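Long-range contacts in cellulose-binding protein (Saccharophagus degradans, PDB 2YHG), which belongs to a longer protein that probably binds polysaccharide; this piece, with a calcium-binding nucleoside hydrolase-like domain, may hydrolyse glycosidic bonds: residues A[58-63]-A[103-108]; A[80-85]-A[231-236]. All blocks are in the same frame, centred on the assembly; numbering follows the deposited sequence. Where two conformers were deposited one is given.

Both contacts lie in the nucleoside hydrolase-like part of the chain. Of the elements involved, strand 58-64 of the parallel sheet comes first from the N terminus, then helix 77-93, then the short helix 103-108. Contact 1 closes a loop of 39 residues by laying 103-108 against 58-63, and helix 77-93 makes up much of that loop. Contact 2 starts from this helix and reaches 145 residues further to 231-236, so the two loops cross: 80-85 lies inside the first, and 103-108 inside the second. They meet where L83 CD2 touches L106 CD1 at 3.8 Å. Together they form a layered path from sheet strand through two helices to the loop after helix 228-232.

Contact 1: A[58-63]-A[103-108]; sequences DLEGII and PAYLDS
In the beta-alpha-beta crossover that joins parallel neighbours 58-64 and 110-112 through helices 77-93 and 103-108, Y105 and L106 of the second helix lean onto L59, E60 and I62. The short strand and helix segments run at 51° with their axes 8.4 Å apart. The one hydrogen bond between them is Y105 OH to L59 O, 2.8 Å. The carbonyl oxygen lies at the ring edge, in the ring plane, and the hydroxyl donates to a lone pair of L59 O, in the carbonyl plane, with a C=O...OH angle of 137°. With CG anti to the backbone N (chi1 172°), the Y105 ring stretches from its helix to the strand backbone, where its hydroxyl also touches E60 CA at 3.5 Å. Beside this bond the packing is apolar. L59, in one of its two conformers, crosses L106 at about a right angle, CD2 to CD2 at 4.0 Å, and I62 CD1 meets L106 CD2 more loosely at 4.5 Å. The E60 carboxylate forms a salt bridge with R30. Helix 103-108 thus sits on the sheet at strand 58-64, beside strand 30-35, with L106 also packed on L83 and Y86 of helix 77-93.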
ATOM      1  N   ASP A  58      -1.843  -1.419 -10.278  1.00  9.84           N
ATOM      2  CA  ASP A  58      -1.005  -1.486 -11.451  1.00  9.64           C
ATOM      3  C   ASP A  58       0.434  -1.650 -10.996  1.00  9.01           C
ATOM      4  O   ASP A  58       1.161  -0.667 -10.765  1.00 10.09           O
ATOM      5  CB  ASP A  58      -1.190  -0.268 -12.339  1.00 11.32           C
ATOM      6  CG  ASP A  58      -2.447  -0.396 -13.201  1.00 13.24           C
ATOM      7  OD1 ASP A  58      -2.653  -1.461 -13.824  1.00 14.86           O
ATOM      8  OD2 ASP A  58      -3.247   0.560 -13.247  1.00 15.53           O
ATOM      9  N   LEU A  59       0.821  -2.902 -10.809  1.00  9.07           N
ATOM     10  CA  LEU A  59       2.192  -3.209 -10.410  0.50  9.27           C
ATOM     11  C   LEU A  59       3.088  -2.996 -11.635  1.00  9.98           C
ATOM     12  O   LEU A  59       2.847  -3.586 -12.676  1.00 12.77           O
ATOM     13  CB  LEU A  59       2.246  -4.638  -9.845  0.50 10.14           C
ATOM     14  CG  LEU A  59       3.553  -5.261  -9.346  0.50  8.30           C
ATOM     15  CD1 LEU A  59       4.165  -4.480  -8.237  0.50  9.17           C
ATOM     16  CD2 LEU A  59       3.328  -6.701  -8.938  0.50 10.78           C
ATOM     17  N   GLU A  60       4.157  -2.239 -11.456  1.00  9.06           N
ATOM     18  CA  GLU A  60       5.024  -1.856 -12.564  1.00  9.33           C
ATOM     19  C   GLU A  60       6.484  -2.256 -12.375  1.00  8.47           C
ATOM     20  O   GLU A  60       7.291  -2.102 -13.266  1.00  9.88           O
ATOM     21  CB  GLU A  60       4.908  -0.354 -12.859  1.00  9.64           C
ATOM     22  CG  GLU A  60       3.542  -0.005 -13.358  1.00 11.41           C
ATOM     23  CD  GLU A  60       3.342   1.445 -13.758  1.00 12.60           C
ATOM     24  OE1 GLU A  60       4.324   2.134 -14.045  1.00 16.93           O
ATOM     25  OE2 GLU A  60       2.152   1.874 -13.925  1.00 15.11           O
ATOM     26  N   GLY A  61       6.836  -2.846 -11.236  1.00  8.12           N
ATOM     27  CA  GLY A  61       8.180  -3.370 -11.057  1.00  7.74           C
ATOM     28  C   GLY A  61       8.290  -4.249  -9.838  1.00  7.17           C
ATOM     29  O   GLY A  61       7.685  -3.956  -8.822  1.00  7.31           O
ATOM     30  N   ILE A  62       9.078  -5.299  -9.966  1.00  7.17           N
ATOM     31  CA  ILE A  62       9.483  -6.147  -8.859  1.00  7.33           C
ATOM     32  C   ILE A  62      10.993  -6.229  -8.927  1.00  7.07           C
ATOM     33  O   ILE A  62      11.539  -6.935  -9.773  1.00  7.54           O
ATOM     34  CB  ILE A  62       8.845  -7.555  -8.904  1.00  8.07           C
ATOM     35  CG1 ILE A  62       7.326  -7.504  -9.044  1.00  9.20           C
ATOM     36  CG2 ILE A  62       9.303  -8.359  -7.676  1.00  8.98           C
ATOM     37  CD1 ILE A  62       6.715  -8.823  -9.447  1.00 11.23           C
ATOM     38  N   ILE A  63      11.670  -5.445  -8.088  1.00  6.22           N
ATOM     39  CA  ILE A  63      13.083  -5.195  -8.251  1.00  6.57           C
ATOM     40  C   ILE A  63      13.868  -5.808  -7.101  1.00  6.45           C
ATOM     41  O   ILE A  63      13.645  -5.455  -5.959  1.00  7.16           O
ATOM     42  CB  ILE A  63      13.341  -3.658  -8.300  1.00  6.22           C
ATOM     43  CG1 ILE A  63      12.697  -3.054  -9.553  1.00  7.59           C
ATOM     44  CG2 ILE A  63      14.841  -3.365  -8.254  1.00  8.45           C
ATOM     45  CD1 ILE A  63      12.620  -1.546  -9.556  1.00  7.89           C
ATOM     46  N   PRO A 103       1.287 -13.652 -16.235  1.00 13.52           N
ATOM     47  CA  PRO A 103       2.605 -14.130 -15.881  1.00 13.59           C
ATOM     48  C   PRO A 103       3.697 -13.569 -16.764  1.00 12.93           C
ATOM     49  O   PRO A 103       4.749 -13.151 -16.250  1.00 13.55           O
ATOM     50  CB  PRO A 103       2.480 -15.645 -16.025  1.00 15.45           C
ATOM     51  CG  PRO A 103       1.042 -15.932 -15.699  1.00 15.11           C
ATOM     52  CD  PRO A 103       0.321 -14.768 -16.356  1.00 14.07           C
ATOM     53  N   ALA A 104       3.429 -13.415 -18.054  1.00 13.42           N
ATOM     54  CA  ALA A 104       4.424 -12.873 -18.942  1.00 14.07           C
ATOM     55  C   ALA A 104       4.752 -11.414 -18.591  1.00 12.55           C
ATOM     56  O   ALA A 104       5.904 -10.993 -18.678  1.00 13.51           O
ATOM     57  CB  ALA A 104       3.982 -12.991 -20.421  1.00 16.81           C
ATOM     58  N   TYR A 105       3.726 -10.628 -18.295  1.00 12.11           N
ATOM     59  CA  TYR A 105       3.966  -9.250 -17.907  1.00 11.76           C
ATOM     60  C   TYR A 105       4.819  -9.171 -16.632  1.00 10.59           C
ATOM     61  O   TYR A 105       5.779  -8.407 -16.560  1.00 10.73           O
ATOM     62  CB  TYR A 105       2.662  -8.497 -17.735  1.00 12.09           C
ATOM     63  CG  TYR A 105       2.886  -7.127 -17.156  1.00 12.12           C
ATOM     64  CD1 TYR A 105       3.498  -6.132 -17.885  1.00 13.59           C
ATOM     65  CD2 TYR A 105       2.594  -6.883 -15.823  1.00 12.86           C
ATOM     66  CE1 TYR A 105       3.770  -4.899 -17.300  1.00 12.96           C
ATOM     67  CE2 TYR A 105       2.845  -5.652 -15.233  1.00 12.97           C
ATOM     68  CZ  TYR A 105       3.454  -4.682 -15.961  1.00 12.75           C
ATOM     69  OH  TYR A 105       3.673  -3.449 -15.391  1.00 14.07           O
ATOM     70  N   LEU A 106       4.486  -9.979 -15.638  1.00 10.54           N
ATOM     71  CA  LEU A 106       5.255  -9.954 -14.396  1.00 10.59           C
ATOM     72  C   LEU A 106       6.689 -10.372 -14.623  1.00 10.39           C
ATOM     73  O   LEU A 106       7.600  -9.766 -14.070  1.00 10.23           O
ATOM     74  CB  LEU A 106       4.629 -10.833 -13.332  1.00 11.95           C
ATOM     75  CG  LEU A 106       3.289 -10.348 -12.808  1.00 12.71           C
ATOM     76  CD1 LEU A 106       2.807 -11.276 -11.705  1.00 15.87           C
ATOM     77  CD2 LEU A 106       3.304  -8.910 -12.318  1.00 13.93           C
ATOM     78  N   ASP A 107       6.909 -11.358 -15.486  1.00 11.11           N
ATOM     79  CA  ASP A 107       8.262 -11.742 -15.816  1.00 11.92           C
ATOM     80  C   ASP A 107       9.030 -10.538 -16.381  1.00 11.29           C
ATOM     81  O   ASP A 107      10.221 -10.362 -16.098  1.00 11.59           O
ATOM     82  CB  ASP A 107       8.271 -12.857 -16.861  1.00 14.32           C
ATOM     83  CG  ASP A 107       7.716 -14.184 -16.358  1.00 16.00           C
ATOM     84  OD1 ASP A 107       7.640 -14.404 -15.134  0.50 12.06           O
ATOM     85  OD2 ASP A 107       7.285 -14.992 -17.231  0.50 13.42           O
ATOM     86  N   SER A 108       8.364  -9.720 -17.204  1.00 11.20           N
ATOM     87  CA  SER A 108       9.020  -8.602 -17.852  1.00 11.32           C
ATOM     88  C   SER A 108       9.459  -7.479 -16.912  1.00 10.56           C
ATOM     89  O   SER A 108      10.300  -6.693 -17.269  1.00 11.85           O
ATOM     90  CB  SER A 108       8.134  -8.028 -18.962  1.00 12.38           C
ATOM     91  OG  SER A 108       7.128  -7.173 -18.487  1.00 13.31           O
TER

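Contact 2: A[80-85]-A[231-236]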
ATOM      1  N   ASP A  80      11.903 -15.296  -9.193  1.00  8.44           N
ATOM      2  CA  ASP A  80      11.609 -16.223 -10.277  1.00  9.44           C
ATOM      3  C   ASP A  80      10.746 -17.368  -9.757  1.00  9.40           C
ATOM      4  O   ASP A  80       9.824 -17.826 -10.425  1.00 10.28           O
ATOM      5  CB  ASP A  80      12.918 -16.827 -10.815  1.00 10.00           C
ATOM      6  CG  ASP A  80      13.869 -15.833 -11.448  1.00 10.40           C
ATOM      7  OD1 ASP A  80      13.511 -14.672 -11.732  1.00 10.40           O
ATOM      8  OD2 ASP A  80      15.023 -16.274 -11.672  1.00 12.62           O
ATOM      9  N   ARG A  81      11.127 -17.924  -8.603  1.00  9.26           N
ATOM     10  CA  ARG A  81      10.444 -19.060  -8.010  0.50 10.15           C
ATOM     11  C   ARG A  81       9.000 -18.712  -7.652  1.00  9.30           C
ATOM     12  O   ARG A  81       8.061 -19.476  -7.902  1.00 10.66           O
ATOM     13  CB  ARG A  81      11.239 -19.507  -6.774  0.50  9.52           C
ATOM     14  CG  ARG A  81      10.689 -20.688  -6.017  0.50 10.60           C
ATOM     15  CD  ARG A  81      11.777 -21.354  -5.183  0.50 11.48           C
ATOM     16  NE  ARG A  81      11.208 -22.321  -4.271  0.50 11.40           N
ATOM     17  CZ  ARG A  81      10.611 -21.994  -3.142  0.50 11.12           C
ATOM     18  NH1 ARG A  81      10.576 -20.727  -2.743  0.50 14.04           N
ATOM     19  NH2 ARG A  81      10.055 -22.950  -2.410  0.50 13.81           N
ATOM     20  N   ILE A  82       8.796 -17.538  -7.075  1.00  8.87           N
ATOM     21  CA  ILE A  82       7.477 -17.096  -6.695  1.00  8.46           C
ATOM     22  C   ILE A  82       6.622 -16.827  -7.951  1.00  9.32           C
ATOM     23  O   ILE A  82       5.447 -17.196  -7.960  1.00  9.86           O
ATOM     24  CB  ILE A  82       7.555 -15.891  -5.749  1.00  8.63           C
ATOM     25  CG1 ILE A  82       8.123 -16.316  -4.388  1.00  8.86           C
ATOM     26  CG2 ILE A  82       6.195 -15.231  -5.603  1.00 10.27           C
ATOM     27  CD1 ILE A  82       8.604 -15.211  -3.517  1.00  9.63           C
ATOM     28  N   LEU A  83       7.189 -16.225  -8.982  1.00  9.57           N
ATOM     29  CA  LEU A  83       6.455 -15.999 -10.223  1.00 10.06           C
ATOM     30  C   LEU A  83       6.125 -17.289 -10.955  1.00 10.61           C
ATOM     31  O   LEU A  83       5.078 -17.370 -11.595  1.00 11.85           O
ATOM     32  CB  LEU A  83       7.193 -15.025 -11.123  1.00 10.36           C
ATOM     33  CG  LEU A  83       7.248 -13.570 -10.648  1.00 11.00           C
ATOM     34  CD1 LEU A  83       7.947 -12.716 -11.695  1.00 12.57           C
ATOM     35  CD2 LEU A  83       5.869 -13.027 -10.355  1.00 13.31           C
ATOM     36  N   ASN A  84       6.942 -18.331 -10.799  1.00 10.91           N
ATOM     37  CA  ASN A  84       6.577 -19.634 -11.372  1.00 12.06           C
ATOM     38  C   ASN A  84       5.333 -20.163 -10.681  1.00 12.05           C
ATOM     39  O   ASN A  84       4.418 -20.674 -11.328  1.00 13.75           O
ATOM     40  CB  ASN A  84       7.752 -20.599 -11.230  1.00 13.76           C
ATOM     41  CG  ASN A  84       7.481 -21.929 -11.826  1.00 17.82           C
ATOM     42  OD1 ASN A  84       7.163 -22.047 -13.009  0.50 18.25           O
ATOM     43  ND2 ASN A  84       7.535 -22.953 -10.996  0.50 18.48           N
ATOM     44  N   ALA A  85       5.256 -20.026  -9.361  1.00 10.97           N
ATOM     45  CA  ALA A  85       4.048 -20.391  -8.617  1.00 10.52           C
ATOM     46  C   ALA A  85       2.857 -19.545  -9.046  1.00 11.30           C
ATOM     47  O   ALA A  85       1.742 -20.058  -9.225  1.00 12.09           O
ATOM     48  CB  ALA A  85       4.271 -20.274  -7.110  1.00 11.59           C
ATOM     49  N   GLY A 231       0.894 -20.987  -1.981  1.00 10.24           N
ATOM     50  CA  GLY A 231       1.094 -21.292  -0.583  1.00 10.52           C
ATOM     51  C   GLY A 231       2.411 -22.002  -0.316  1.00  9.46           C
ATOM     52  O   GLY A 231       3.066 -21.757   0.695  1.00 10.08           O
ATOM     53  N   ALA A 232       2.835 -22.837  -1.259  1.00 10.72           N
ATOM     54  CA  ALA A 232       4.051 -23.614  -1.111  1.00 10.96           C
ATOM     55  C   ALA A 232       5.316 -22.732  -1.194  1.00 10.75           C
ATOM     56  O   ALA A 232       6.398 -23.167  -0.802  1.00 14.20           O
ATOM     57  CB  ALA A 232       4.092 -24.721  -2.152  1.00 12.63           C
ATOM     58  N   VAL A 233       5.209 -21.525  -1.745  1.00  9.85           N
ATOM     59  CA  VAL A 233       6.341 -20.594  -1.759  1.00  9.71           C
ATOM     60  C   VAL A 233       6.186 -19.451  -0.740  1.00  9.30           C
ATOM     61  O   VAL A 233       6.959 -18.487  -0.765  1.00  9.47           O
ATOM     62  CB  VAL A 233       6.614 -20.045  -3.187  1.00 10.11           C
ATOM     63  CG1 VAL A 233       6.992 -21.165  -4.139  1.00 12.01           C
ATOM     64  CG2 VAL A 233       5.448 -19.249  -3.709  1.00 10.60           C
ATOM     65  N   TYR A 234       5.228 -19.583   0.173  1.00  8.50           N
ATOM     66  CA  TYR A 234       5.059 -18.653   1.300  1.00  8.06           C
ATOM     67  C   TYR A 234       5.779 -19.265   2.490  1.00  7.92           C
ATOM     68  O   TYR A 234       5.289 -20.232   3.068  1.00  8.37           O
ATOM     69  CB  TYR A 234       3.575 -18.452   1.587  1.00  8.41           C
ATOM     70  CG  TYR A 234       3.296 -17.382   2.617  1.00  7.94           C
ATOM     71  CD1 TYR A 234       3.486 -17.609   3.953  1.00  7.92           C
ATOM     72  CD2 TYR A 234       2.808 -16.113   2.260  1.00  8.08           C
ATOM     73  CE1 TYR A 234       3.283 -16.639   4.917  1.00  7.74           C
ATOM     74  CE2 TYR A 234       2.586 -15.116   3.225  1.00  8.03           C
ATOM     75  CZ  TYR A 234       2.824 -15.387   4.539  1.00  7.23           C
ATOM     76  OH  TYR A 234       2.682 -14.454   5.516  1.00  8.05           O
ATOM     77  N   PRO A 235       6.952 -18.765   2.870  1.00  7.54           N
ATOM     78  CA  PRO A 235       7.726 -19.454   3.909  1.00  7.83           C
ATOM     79  C   PRO A 235       7.220 -19.107   5.307  1.00  6.79           C
ATOM     80  O   PRO A 235       6.525 -18.099   5.483  1.00  8.36           O
ATOM     81  CB  PRO A 235       9.122 -18.896   3.713  1.00  7.70           C
ATOM     82  CG  PRO A 235       8.875 -17.484   3.199  1.00  9.73           C
ATOM     83  CD  PRO A 235       7.708 -17.646   2.280  1.00  8.22           C
ATOM     84  N   ASN A 236       7.602 -19.915   6.286  1.00  7.65           N
ATOM     85  CA  ASN A 236       7.351 -19.582   7.670  1.00  7.69           C
ATOM     86  C   ASN A 236       8.093 -18.308   8.064  1.00  8.24           C
ATOM     87  O   ASN A 236       9.153 -17.965   7.541  1.00  8.52           O
ATOM     88  CB  ASN A 236       7.830 -20.718   8.569  1.00  7.89           C
ATOM     89  CG  ASN A 236       6.924 -21.906   8.553  1.00  8.56           C
ATOM     90  OD1 ASN A 236       5.794 -21.857   8.084  1.00 10.03           O
ATOM     91  ND2 ASN A 236       7.392 -22.984   9.148  1.00 10.09           N
TER
HETATM   92  O   HOH W   1       9.601 -18.247  -1.608  1.00 10.19           O
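V233 presses its two methyls against one side of helix segment 80-85 and carries most of the contact. It lies in the loop that follows helix 228-232. The tight part is apolar. V233 CG2 approaches A85 CB at 3.7 Å and I82 CG1 at 4.0 Å. A chi1 of -62° puts CG1 of V233 anti to the carbonyl carbon and so CG2 between the backbone N and the carbonyl carbon, which directs CG2 at the small A85 and leaves CG1 for R81. The nearest CA atoms, those of I82 and V233, are 6.2 Å apart, a close approach with the small A85 facing V233.

The solvent side is looser and belongs to R81, an exposed residue modelled in two conformers that also touches a crystal neighbour. In one conformer its side chain, extended from CG to NE, runs alongside V233 with the opposite heading. V233 CG1 then lies over one face of the guanidinium, toward its rim, with R81 CZ 3.8 Å away. At the edge of that group a water bridges the segments: it donates to V233 O at 2.8 Å and accepts a weak bond from R81 NH1 at 2.9 Å. Both interactions of the guanidinium hold for this conformer only and are less certain.

The side chain of A232 is about 4 Å from a magnesium ion bound by Q225 and G228. On the buried side, I82 also packs on L47 and L51 of helix 42-52, and Y234 packs on L220 and I224 of helix 217-225. The contact thus joins helix 77-93 to the loop after helix 228-232, with helices 42-52 and 217-225 alongside.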